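Local coordinates for xylose isomerase-like TIM barrel domain-containing protein (Parabacteroides distasonis, PDB 4KW2) that is of unknown function but folds as a xylose isomerase-like TIM barrel, a family whose members include sugar isomerases and endonuclease IV-type enzymes, at residues A[42-47]-A[86-91]; A[69-74]-A[98-103]; A[128-133]-A[166-171]; A[108-113]-A[134-139]. One frame throughout, in Å; residues are numbered along the deposited sequence.

All four contacts lie on the outer layer or the loops of a TIM barrel of eight parallel strands. Contact 1 joins helix 36-46 to the turn before strand 91-98; its centre is about 33 Å from that of contact 3, on the opposite side of the chain's centre. Contacts 2, 3 and 4 form a connected patch. Contacts 2 and 4 have centres about 11 Å apart, Y71 packing on K108, F109 and F112, while Y100 O of contact 2 probably accepts a hydrogen bond from Q129 NE2 of contact 3. Contacts 3 and 4 share helix 130-140, R168 NH1 reaching E134 OE1 at 2.8 Å. Contact 2 also meets the second subunit.

Contact 1 of 4, residues A[42-47]-A[86-91]; sequences KTQQLG and KIRGIK. With SO4 (sulfate ion), chain C; EDO (1,2-ethanediol), chain I.
R88 and I90 pack against Q44 and T43 where two neighbouring beta-alpha units of the TIM barrel meet, the turn after helix 75-86 lying against the last turns of helix 36-46. The second segment starts with a type I turn from K86 to G89, closed by G89 N bonding to K86 O. R88, inside this turn, meets Q44 mainly through its methylenes. Its chain is extended from CG to NE and crosses the Q44 side chain at about a right angle, so that the Q44 amide lies beside its aliphatic part: Q44 OE1 is 3.4 Å from R88 CG, and the amide and guanidinium planes are 69° apart. No direct hydrogen bond joins the two. Instead a water accepts from Q44 NE2 at 3.1 Å and gives a weak bond to R88 O. The guanidinium itself turns to carboxylates next to the segments, in salt bridges with E84 and D41, and so ties the end of one helix to the other. With an alanine in place of the arginine, both carboxylates would probably lose this partner and the Q44 amide the methylenes it rests on. G89, with positive phi, ends helix 75-86 in a Schellman motif and turns the chain toward strand 91-98. I90 then points inward to the helix, with CG1 anti to the carbonyl carbon (chi1 -58°), which, with the chain extended beyond it, carries CD1 to T43. This terminal methyl makes the apolar end of the contact, I90 CD1 lying 3.8 Å from T43 CG2 and 4.1 Å from Q44 CG.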
# COMPACT_ATOMS: atom_id res chain seq x y z
N LYS A 42 -3.79 -23.38 -8.46
CA LYS A 42 -4.32 -22.68 -7.29
C LYS A 42 -5.76 -22.24 -7.52
O LYS A 42 -6.59 -22.33 -6.62
CB LYS A 42 -3.48 -21.45 -6.97
CG LYS A 42 -2.09 -21.79 -6.47
CD LYS A 42 -2.10 -22.07 -4.99
CE LYS A 42 -0.72 -22.50 -4.52
NZ LYS A 42 -0.68 -22.57 -3.03
N THR A 43 -6.04 -21.76 -8.73
CA THR A 43 -7.38 -21.37 -9.14
C THR A 43 -8.36 -22.55 -9.03
O THR A 43 -9.51 -22.38 -8.62
CB THR A 43 -7.35 -20.78 -10.56
OG1 THR A 43 -6.39 -19.71 -10.60
CG2 THR A 43 -8.71 -20.23 -10.99
N GLN A 44 -7.89 -23.76 -9.35
CA GLN A 44 -8.69 -24.98 -9.17
C GLN A 44 -8.96 -25.25 -7.69
O GLN A 44 -10.08 -25.60 -7.32
CB GLN A 44 -7.98 -26.20 -9.75
CG GLN A 44 -7.95 -26.24 -11.26
CD GLN A 44 -7.19 -27.44 -11.78
OE1 GLN A 44 -5.96 -27.46 -11.80
NE2 GLN A 44 -7.91 -28.46 -12.19
N GLN A 45 -7.94 -25.09 -6.86
CA GLN A 45 -8.10 -25.30 -5.41
C GLN A 45 -9.05 -24.27 -4.80
O GLN A 45 -9.76 -24.58 -3.84
CB GLN A 45 -6.74 -25.24 -4.72
CG GLN A 45 -5.81 -26.38 -5.12
CD GLN A 45 -4.36 -26.08 -4.78
OE1 GLN A 45 -4.07 -25.57 -3.70
NE2 GLN A 45 -3.46 -26.40 -5.69
N LEU A 46 -9.07 -23.07 -5.35
CA LEU A 46 -10.02 -22.04 -4.93
C LEU A 46 -11.44 -22.33 -5.38
O LEU A 46 -12.39 -21.87 -4.76
CB LEU A 46 -9.58 -20.67 -5.46
CG LEU A 46 -8.36 -20.08 -4.75
CD1 LEU A 46 -7.68 -19.03 -5.62
CD2 LEU A 46 -8.76 -19.50 -3.40
N GLY A 47 -11.58 -23.06 -6.48
CA GLY A 47 -12.90 -23.41 -7.03
C GLY A 47 -13.47 -22.31 -7.91
O GLY A 47 -14.65 -21.98 -7.79
N LYS A 86 -8.51 -25.43 -20.58
CA LYS A 86 -9.69 -26.27 -20.75
C LYS A 86 -9.69 -27.50 -19.84
O LYS A 86 -10.70 -27.79 -19.21
CB LYS A 86 -9.82 -26.71 -22.21
CG LYS A 86 -11.14 -27.40 -22.55
CD LYS A 86 -10.99 -28.35 -23.72
CE LYS A 86 -12.27 -29.12 -24.00
NZ LYS A 86 -13.29 -28.29 -24.71
N ILE A 87 -8.57 -28.22 -19.77
CA ILE A 87 -8.49 -29.42 -18.93
C ILE A 87 -8.58 -29.13 -17.43
O ILE A 87 -8.76 -30.05 -16.64
CB ILE A 87 -7.22 -30.26 -19.20
CG1 ILE A 87 -5.95 -29.52 -18.77
CG2 ILE A 87 -7.17 -30.69 -20.66
CD1 ILE A 87 -4.70 -30.37 -18.86
N ARG A 88 -8.45 -27.86 -17.04
CA ARG A 88 -8.63 -27.47 -15.63
C ARG A 88 -10.02 -26.90 -15.34
O ARG A 88 -10.32 -26.58 -14.18
CB ARG A 88 -7.58 -26.45 -15.23
CG ARG A 88 -6.17 -27.01 -15.20
CD ARG A 88 -5.20 -25.91 -14.82
NE ARG A 88 -3.87 -26.41 -14.52
CZ ARG A 88 -2.94 -26.74 -15.42
NH1 ARG A 88 -3.19 -26.65 -16.72
NH2 ARG A 88 -1.76 -27.15 -15.00
N GLY A 89 -10.86 -26.78 -16.36
CA GLY A 89 -12.20 -26.23 -16.21
C GLY A 89 -12.20 -24.75 -15.90
O GLY A 89 -13.06 -24.27 -15.16
N ILE A 90 -11.23 -24.03 -16.47
CA ILE A 90 -11.08 -22.59 -16.28
C ILE A 90 -11.08 -21.91 -17.64
O ILE A 90 -10.33 -22.31 -18.52
CB ILE A 90 -9.74 -22.25 -15.59
CG1 ILE A 90 -9.62 -22.97 -14.24
CG2 ILE A 90 -9.60 -20.75 -15.41
CD1 ILE A 90 -8.25 -22.90 -13.62
N LYS A 91 -11.90 -20.88 -17.82
CA LYS A 91 -11.96 -20.13 -19.08
C LYS A 91 -10.97 -18.97 -19.03
O LYS A 91 -10.93 -18.24 -18.04
CB LYS A 91 -13.36 -19.57 -19.32
CG LYS A 91 -14.47 -20.60 -19.35
CD LYS A 91 -14.57 -21.28 -20.70
CE LYS A 91 -15.90 -22.01 -20.85
NZ LYS A 91 -16.01 -22.63 -22.20
S SO4 C . -2.28 -21.85 0.44
O1 SO4 C . -3.67 -21.78 0.95
O2 SO4 C . -1.91 -23.27 0.22
O3 SO4 C . -2.15 -21.10 -0.84
O4 SO4 C . -1.39 -21.24 1.46
C1 EDO I . -17.04 -23.14 -12.36
O1 EDO I . -17.86 -22.13 -12.98
C2 EDO I . -16.87 -22.84 -10.87
O2 EDO I . -15.85 -23.68 -10.31
O HOH W 1 -10.89 -28.24 -11.25

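Contact 2 of 4, residues A[69-74]-A[98-103]; sequences LNYDLS and ASYGTN
Two tyrosines, Y71 and Y100, make the direct contact between the loop before helix 75-86 and the loop that leaves strand 91-98. The rings meet obliquely, planes 41° apart and centroids 5.8 Å apart, the two side chains running past one another from opposite ends. The phenol end of Y100 does the touching, with Y100 OH 3.4 Å from Y71 CE2 and Y100 CZ 3.7 Å from the same carbon. Y71 holds its ring here with CG lodged between the backbone N and the carbonyl carbon (chi1 55°), which folds the ring back beneath the preceding residue, and N70 OD1 sits 3.8 Å above its plane, over the centre.

The polar link between the loops is made through water. One water donates to N70 OD1 at 2.7 Å and accepts from Y100 OH at 2.5 Å, lying in the plane of the Y100 ring at its edge. N70 OD1 also receives a weak bond from Y71 N, so this one oxygen meets both its own loop and the bridging water.

Further polar contacts run to the second subunit: Y100 OH is hydrogen-bonded with W216 NE1 and N70 ND2 with G219 O, both partners belonging to that other copy. Within the chain, W106 meets the Y100 ring edge-to-face. The arrangement belongs to the beta-alpha loops at the C-terminal ends of the strands of a TIM barrel, here built into a subunit interface.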
# COMPACT_ATOMS: atom_id res chain seq x y z
N LEU A 69 3.97 -15.35 -20.79
CA LEU A 69 2.71 -14.96 -21.41
C LEU A 69 2.88 -13.61 -22.10
O LEU A 69 3.21 -12.61 -21.47
CB LEU A 69 1.58 -14.87 -20.38
CG LEU A 69 0.18 -14.53 -20.91
CD1 LEU A 69 -0.30 -15.54 -21.94
CD2 LEU A 69 -0.81 -14.44 -19.77
N ASN A 70 2.66 -13.60 -23.41
CA ASN A 70 2.71 -12.37 -24.18
C ASN A 70 2.07 -12.66 -25.52
O ASN A 70 1.88 -13.82 -25.87
CB ASN A 70 4.16 -11.91 -24.35
CG ASN A 70 4.27 -10.49 -24.88
OD1 ASN A 70 3.32 -9.70 -24.83
ND2 ASN A 70 5.43 -10.16 -25.41
N TYR A 71 1.75 -11.61 -26.27
CA TYR A 71 1.01 -11.77 -27.51
C TYR A 71 1.82 -12.36 -28.66
O TYR A 71 1.28 -12.58 -29.75
CB TYR A 71 0.32 -10.46 -27.91
CG TYR A 71 1.21 -9.23 -28.03
CD1 TYR A 71 2.43 -9.28 -28.71
CD2 TYR A 71 0.81 -8.00 -27.52
CE1 TYR A 71 3.22 -8.15 -28.83
CE2 TYR A 71 1.59 -6.87 -27.64
CZ TYR A 71 2.80 -6.96 -28.30
OH TYR A 71 3.59 -5.84 -28.44
N ASP A 72 3.10 -12.64 -28.42
CA ASP A 72 3.99 -13.22 -29.43
C ASP A 72 4.04 -14.76 -29.41
O ASP A 72 4.85 -15.35 -30.12
CB ASP A 72 5.41 -12.65 -29.26
CG ASP A 72 6.06 -13.05 -27.93
OD1 ASP A 72 5.38 -13.62 -27.05
OD2 ASP A 72 7.26 -12.79 -27.76
N LEU A 73 3.21 -15.40 -28.59
CA LEU A 73 3.22 -16.87 -28.51
C LEU A 73 2.89 -17.51 -29.86
O LEU A 73 1.96 -17.09 -30.54
CB LEU A 73 2.22 -17.38 -27.46
CG LEU A 73 2.56 -17.14 -26.00
CD1 LEU A 73 1.41 -17.62 -25.12
CD2 LEU A 73 3.85 -17.83 -25.61
N SER A 74 3.65 -18.55 -30.22
CA SER A 74 3.40 -19.30 -31.45
C SER A 74 2.00 -19.91 -31.46
O SER A 74 1.39 -20.10 -30.41
CB SER A 74 4.43 -20.41 -31.61
OG SER A 74 4.25 -21.41 -30.62
N ALA A 98 -3.93 -3.94 -19.88
CA ALA A 98 -3.03 -3.46 -20.91
C ALA A 98 -3.11 -1.94 -21.03
O ALA A 98 -4.20 -1.36 -21.05
CB ALA A 98 -3.35 -4.12 -22.24
N SER A 99 -1.95 -1.30 -21.10
CA SER A 99 -1.86 0.15 -21.18
C SER A 99 -0.79 0.52 -22.21
O SER A 99 0.16 1.24 -21.91
CB SER A 99 -1.51 0.72 -19.80
OG SER A 99 -1.61 2.13 -19.78
N TYR A 100 -0.98 0.01 -23.42
CA TYR A 100 0.01 0.17 -24.49
C TYR A 100 0.04 1.57 -25.08
O TYR A 100 -0.94 2.31 -25.00
CB TYR A 100 -0.27 -0.81 -25.63
CG TYR A 100 -0.08 -2.26 -25.29
CD1 TYR A 100 1.20 -2.78 -25.07
CD2 TYR A 100 -1.15 -3.14 -25.22
CE1 TYR A 100 1.39 -4.12 -24.78
CE2 TYR A 100 -0.97 -4.48 -24.93
CZ TYR A 100 0.30 -4.96 -24.71
OH TYR A 100 0.49 -6.29 -24.43
N GLY A 101 1.17 1.89 -25.70
CA GLY A 101 1.40 3.21 -26.27
C GLY A 101 1.37 3.27 -27.79
O GLY A 101 1.44 4.36 -28.35
N THR A 102 1.29 2.13 -28.47
CA THR A 102 1.27 2.11 -29.94
C THR A 102 0.11 1.29 -30.49
O THR A 102 -0.40 0.39 -29.83
CB THR A 102 2.58 1.55 -30.53
OG1 THR A 102 2.60 0.12 -30.38
CG2 THR A 102 3.81 2.17 -29.88
N ASN A 103 -0.28 1.60 -31.72
CA ASN A 103 -1.34 0.87 -32.40
C ASN A 103 -0.95 -0.58 -32.70
O ASN A 103 -1.80 -1.47 -32.64
CB ASN A 103 -1.72 1.58 -33.69
CG ASN A 103 -2.41 2.91 -33.45
OD1 ASN A 103 -2.72 3.26 -32.31
ND2 ASN A 103 -2.64 3.65 -34.51
O HOH W 2 2.89 -7.09 -24.43

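Contact 3 of 4, residues A[128-133]-A[166-171]; sequences NQLDYI and KGRSPL. With SO4 (sulfate ion), chain E.
R168 and D131 form a surface salt bridge between adjoining beta-alpha units of the TIM barrel, joining the first turn of helix 130-140 to the loop between helix 157-165 and strand 172-178. The arginine reaches across with its chain extended from CG to NE and meets the carboxylate end-on, both terminal nitrogens bonding to the same oxygen. R168 NH2 is 2.9 Å from D131 OD1, with an N-H...O angle of 152°, while R168 NH1 lies 3.1 Å from D131 OD1 at a more bent 140°. The shared oxygen lies close to the guanidinium plane, yet the two flat groups are turned 66° apart. NH2 meets OD1 nearly head-on along its bond to CG, and NH1 approaches on the anti side, tilted from the carboxylate plane.

L130 CB covers one face of the guanidinium, 3.6 Å above the plane and nearer its NH2 side, with R168 NH2 itself 3.6 Å from L130 CB. The side chain of D131 starts away from the loop, but its carboxylate swings back to the arginine.

The rest of the guanidinium is engaged beyond D131. R168 NH1 also forms a salt bridge with E134, one turn along the same helix, and R168 NE donates to A164 O. In the following residues S169 OG accepts from L171 N at 3.1 Å, an ST turn that shapes the approach to strand 172-178. With two acidic side chains of one helix around it, the arginine's positive charge is probably well balanced, and its bonds to D131, E134 and A164 should together restrict rotation of the guanidinium.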
# COMPACT_ATOMS: atom_id res chain seq x y z
N ASN A 128 -7.38 9.59 -26.65
CA ASN A 128 -7.13 9.57 -28.10
C ASN A 128 -7.04 8.16 -28.70
O ASN A 128 -7.21 7.98 -29.91
CB ASN A 128 -5.88 10.38 -28.45
CG ASN A 128 -4.60 9.76 -27.91
OD1 ASN A 128 -4.17 8.70 -28.35
ND2 ASN A 128 -3.97 10.43 -26.95
N GLN A 129 -6.76 7.16 -27.87
CA GLN A 129 -6.65 5.77 -28.31
C GLN A 129 -8.00 5.04 -28.41
O GLN A 129 -8.08 3.96 -28.99
CB GLN A 129 -5.72 4.98 -27.37
CG GLN A 129 -4.25 5.34 -27.51
CD GLN A 129 -3.38 4.70 -26.44
OE1 GLN A 129 -3.79 4.56 -25.29
NE2 GLN A 129 -2.15 4.33 -26.81
N LEU A 130 -9.05 5.62 -27.83
CA LEU A 130 -10.35 4.94 -27.74
C LEU A 130 -10.95 4.59 -29.11
O LEU A 130 -11.47 3.49 -29.29
CB LEU A 130 -11.34 5.78 -26.93
CG LEU A 130 -11.00 5.93 -25.44
CD1 LEU A 130 -12.07 6.76 -24.74
CD2 LEU A 130 -10.84 4.58 -24.77
N ASP A 131 -10.87 5.53 -30.05
CA ASP A 131 -11.36 5.29 -31.41
C ASP A 131 -10.72 4.05 -32.02
O ASP A 131 -11.42 3.16 -32.51
CB ASP A 131 -11.10 6.51 -32.31
CG ASP A 131 -12.18 7.57 -32.19
OD1 ASP A 131 -12.89 7.62 -31.16
OD2 ASP A 131 -12.33 8.37 -33.13
N TYR A 132 -9.39 3.99 -31.97
CA TYR A 132 -8.66 2.85 -32.53
C TYR A 132 -8.99 1.56 -31.79
O TYR A 132 -9.19 0.51 -32.41
CB TYR A 132 -7.15 3.11 -32.48
CG TYR A 132 -6.36 2.05 -33.23
CD1 TYR A 132 -6.41 1.97 -34.62
CD2 TYR A 132 -5.57 1.13 -32.55
CE1 TYR A 132 -5.69 1.00 -35.31
CE2 TYR A 132 -4.85 0.17 -33.23
CZ TYR A 132 -4.92 0.11 -34.61
OH TYR A 132 -4.20 -0.86 -35.28
N ILE A 133 -9.05 1.64 -30.47
CA ILE A 133 -9.38 0.49 -29.63
C ILE A 133 -10.79 -0.02 -29.92
O ILE A 133 -11.02 -1.23 -29.95
CB ILE A 133 -9.20 0.83 -28.13
CG1 ILE A 133 -7.71 0.93 -27.79
CG2 ILE A 133 -9.86 -0.22 -27.24
CD1 ILE A 133 -7.42 1.59 -26.47
N LYS A 166 -20.14 7.51 -24.15
CA LYS A 166 -21.43 7.87 -24.74
C LYS A 166 -21.39 7.71 -26.25
O LYS A 166 -20.49 8.23 -26.91
CB LYS A 166 -21.83 9.30 -24.39
N GLY A 167 -22.34 6.95 -26.79
CA GLY A 167 -22.45 6.76 -28.24
C GLY A 167 -21.52 5.71 -28.84
O GLY A 167 -21.63 5.40 -30.03
N ARG A 168 -20.62 5.15 -28.04
CA ARG A 168 -19.73 4.09 -28.51
C ARG A 168 -20.42 2.73 -28.44
O ARG A 168 -21.35 2.55 -27.66
CB ARG A 168 -18.43 4.05 -27.71
CG ARG A 168 -17.54 5.25 -27.94
CD ARG A 168 -16.24 5.14 -27.17
NE ARG A 168 -15.42 6.34 -27.36
CZ ARG A 168 -14.66 6.58 -28.43
NH1 ARG A 168 -14.59 5.72 -29.43
NH2 ARG A 168 -13.96 7.71 -28.49
N SER A 169 -19.93 1.79 -29.25
CA SER A 169 -20.42 0.41 -29.27
C SER A 169 -20.63 -0.17 -27.87
O SER A 169 -19.93 0.21 -26.93
CB SER A 169 -19.43 -0.47 -30.05
OG SER A 169 -19.57 -1.85 -29.74
N PRO A 170 -21.60 -1.10 -27.72
CA PRO A 170 -21.81 -1.73 -26.41
C PRO A 170 -20.63 -2.57 -25.93
O PRO A 170 -20.55 -2.91 -24.74
CB PRO A 170 -23.05 -2.61 -26.63
CG PRO A 170 -23.65 -2.17 -27.93
CD PRO A 170 -22.52 -1.63 -28.74
N LEU A 171 -19.71 -2.92 -26.83
CA LEU A 171 -18.48 -3.61 -26.48
C LEU A 171 -17.56 -2.76 -25.59
O LEU A 171 -16.78 -3.30 -24.81
CB LEU A 171 -17.72 -4.03 -27.74
CG LEU A 171 -18.43 -4.98 -28.71
CD1 LEU A 171 -17.72 -4.99 -30.05
CD2 LEU A 171 -18.52 -6.38 -28.12
S SO4 E . -24.99 5.69 -24.76
O1 SO4 E . -26.43 5.57 -24.46
O2 SO4 E . -24.68 4.94 -26.00
O3 SO4 E . -24.64 7.12 -24.94
O4 SO4 E . -24.20 5.14 -23.63

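Contact 4 of 4, residues A[108-113]-A[134-139]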
# COMPACT_ATOMS: atom_id res chain seq x y z
N LYS A 108 -1.82 -6.36 -31.88
CA LYS A 108 -1.29 -7.67 -31.50
C LYS A 108 -1.96 -8.24 -30.25
O LYS A 108 -2.20 -9.44 -30.16
CB LYS A 108 0.22 -7.59 -31.28
CG LYS A 108 1.05 -7.38 -32.54
CD LYS A 108 2.49 -7.07 -32.17
CE LYS A 108 3.34 -6.72 -33.39
NZ LYS A 108 3.93 -7.92 -34.04
N PHE A 109 -2.26 -7.37 -29.29
CA PHE A 109 -2.91 -7.75 -28.04
C PHE A 109 -4.34 -8.28 -28.27
O PHE A 109 -4.71 -9.33 -27.74
CB PHE A 109 -2.91 -6.55 -27.09
CG PHE A 109 -3.70 -6.76 -25.82
CD1 PHE A 109 -3.25 -7.61 -24.83
CD2 PHE A 109 -4.88 -6.06 -25.61
CE1 PHE A 109 -3.97 -7.78 -23.66
CE2 PHE A 109 -5.60 -6.22 -24.44
CZ PHE A 109 -5.15 -7.08 -23.46
N PHE A 110 -5.12 -7.55 -29.06
CA PHE A 110 -6.48 -7.97 -29.41
C PHE A 110 -6.50 -9.25 -30.25
O PHE A 110 -7.37 -10.09 -30.07
CB PHE A 110 -7.23 -6.86 -30.16
CG PHE A 110 -7.93 -5.89 -29.26
CD1 PHE A 110 -7.22 -4.88 -28.62
CD2 PHE A 110 -9.30 -5.97 -29.06
CE1 PHE A 110 -7.86 -3.98 -27.79
CE2 PHE A 110 -9.94 -5.07 -28.23
CZ PHE A 110 -9.22 -4.07 -27.60
N ALA A 111 -5.56 -9.37 -31.18
CA ALA A 111 -5.44 -10.59 -31.98
C ALA A 111 -5.14 -11.80 -31.09
O ALA A 111 -5.73 -12.86 -31.26
CB ALA A 111 -4.34 -10.44 -33.03
N PHE A 112 -4.23 -11.61 -30.14
CA PHE A 112 -3.86 -12.67 -29.20
C PHE A 112 -5.04 -13.06 -28.30
O PHE A 112 -5.33 -14.24 -28.15
CB PHE A 112 -2.68 -12.22 -28.34
CG PHE A 112 -2.30 -13.22 -27.29
CD1 PHE A 112 -1.66 -14.39 -27.63
CD2 PHE A 112 -2.59 -12.98 -25.95
CE1 PHE A 112 -1.31 -15.32 -26.66
CE2 PHE A 112 -2.24 -13.90 -24.97
CZ PHE A 112 -1.60 -15.07 -25.33
N ALA A 113 -5.69 -12.08 -27.70
CA ALA A 113 -6.88 -12.32 -26.89
C ALA A 113 -7.90 -13.17 -27.65
O ALA A 113 -8.44 -14.14 -27.11
CB ALA A 113 -7.51 -11.01 -26.46
N GLU A 134 -11.73 0.89 -30.15
CA GLU A 134 -13.10 0.49 -30.48
C GLU A 134 -13.15 -0.28 -31.80
O GLU A 134 -13.89 -1.26 -31.92
CB GLU A 134 -14.04 1.70 -30.53
CG GLU A 134 -15.52 1.33 -30.67
CD GLU A 134 -16.45 2.54 -30.63
OE1 GLU A 134 -15.96 3.68 -30.70
OE2 GLU A 134 -17.68 2.33 -30.52
N SER A 135 -12.35 0.14 -32.78
CA SER A 135 -12.28 -0.53 -34.08
C SER A 135 -11.81 -1.97 -33.92
O SER A 135 -12.30 -2.88 -34.59
CB SER A 135 -11.34 0.21 -35.03
OG SER A 135 -11.56 1.60 -34.98
N LEU A 136 -10.85 -2.17 -33.02
CA LEU A 136 -10.33 -3.50 -32.72
C LEU A 136 -11.36 -4.37 -31.99
O LEU A 136 -11.51 -5.55 -32.29
CB LEU A 136 -9.04 -3.40 -31.89
CG LEU A 136 -7.81 -2.86 -32.64
CD1 LEU A 136 -6.71 -2.49 -31.65
CD2 LEU A 136 -7.30 -3.88 -33.64
N ALA A 137 -12.07 -3.77 -31.03
CA ALA A 137 -13.16 -4.44 -30.33
C ALA A 137 -14.18 -4.99 -31.32
O ALA A 137 -14.59 -6.14 -31.22
CB ALA A 137 -13.83 -3.50 -29.35
N LYS A 138 -14.58 -4.15 -32.28
CA LYS A 138 -15.52 -4.56 -33.34
C LYS A 138 -14.92 -5.65 -34.21
O LYS A 138 -15.56 -6.67 -34.47
CB LYS A 138 -15.89 -3.37 -34.24
CG LYS A 138 -16.71 -2.27 -33.59
CD LYS A 138 -17.29 -1.35 -34.67
CE LYS A 138 -17.23 0.13 -34.29
NZ LYS A 138 -18.11 0.45 -33.14
N LYS A 139 -13.69 -5.43 -34.66
CA LYS A 139 -13.01 -6.35 -35.58
C LYS A 139 -12.86 -7.76 -35.00
O LYS A 139 -12.91 -8.73 -35.75
CB LYS A 139 -11.63 -5.78 -35.96
CG LYS A 139 -10.78 -6.66 -36.86
CD LYS A 139 -9.49 -5.94 -37.24
CE LYS A 139 -8.34 -6.89 -37.54
NZ LYS A 139 -8.15 -7.13 -38.99
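F110 brings helix 103-116 against L136 and A137 of helix 130-140, two neighbouring helices on the outside of the TIM barrel. Just before it in the first segment, F109 turns to V121 on the barrel strand 120-123 and to W216 of the second subunit. F110 then points across to the other helix, and its ring receives L136 CB over the centre of one face in a CH-pi contact: this carbon is 3.8 Å from the F110 centroid and only 14° off the ring normal. The branched end of the leucine extends the contact, L136 CD1 lying 3.9 Å from F110 CD1. Farther round the ring, F110 CE2 reaches the backbone of the next residue, A137 N, 3.8 Å away, and comes within 4.3 Å of A137 CB. Replacing the phenylalanine by an alanine would remove the ring and is likely to leave a gap beside L136 CB and A137. Beyond F110, F112 looks the other way, toward F95 and Y71. No hydrogen bond or charge pair crosses between the two segments, so their attachment to each other rests on dispersion and shape, with all three touching residues buried.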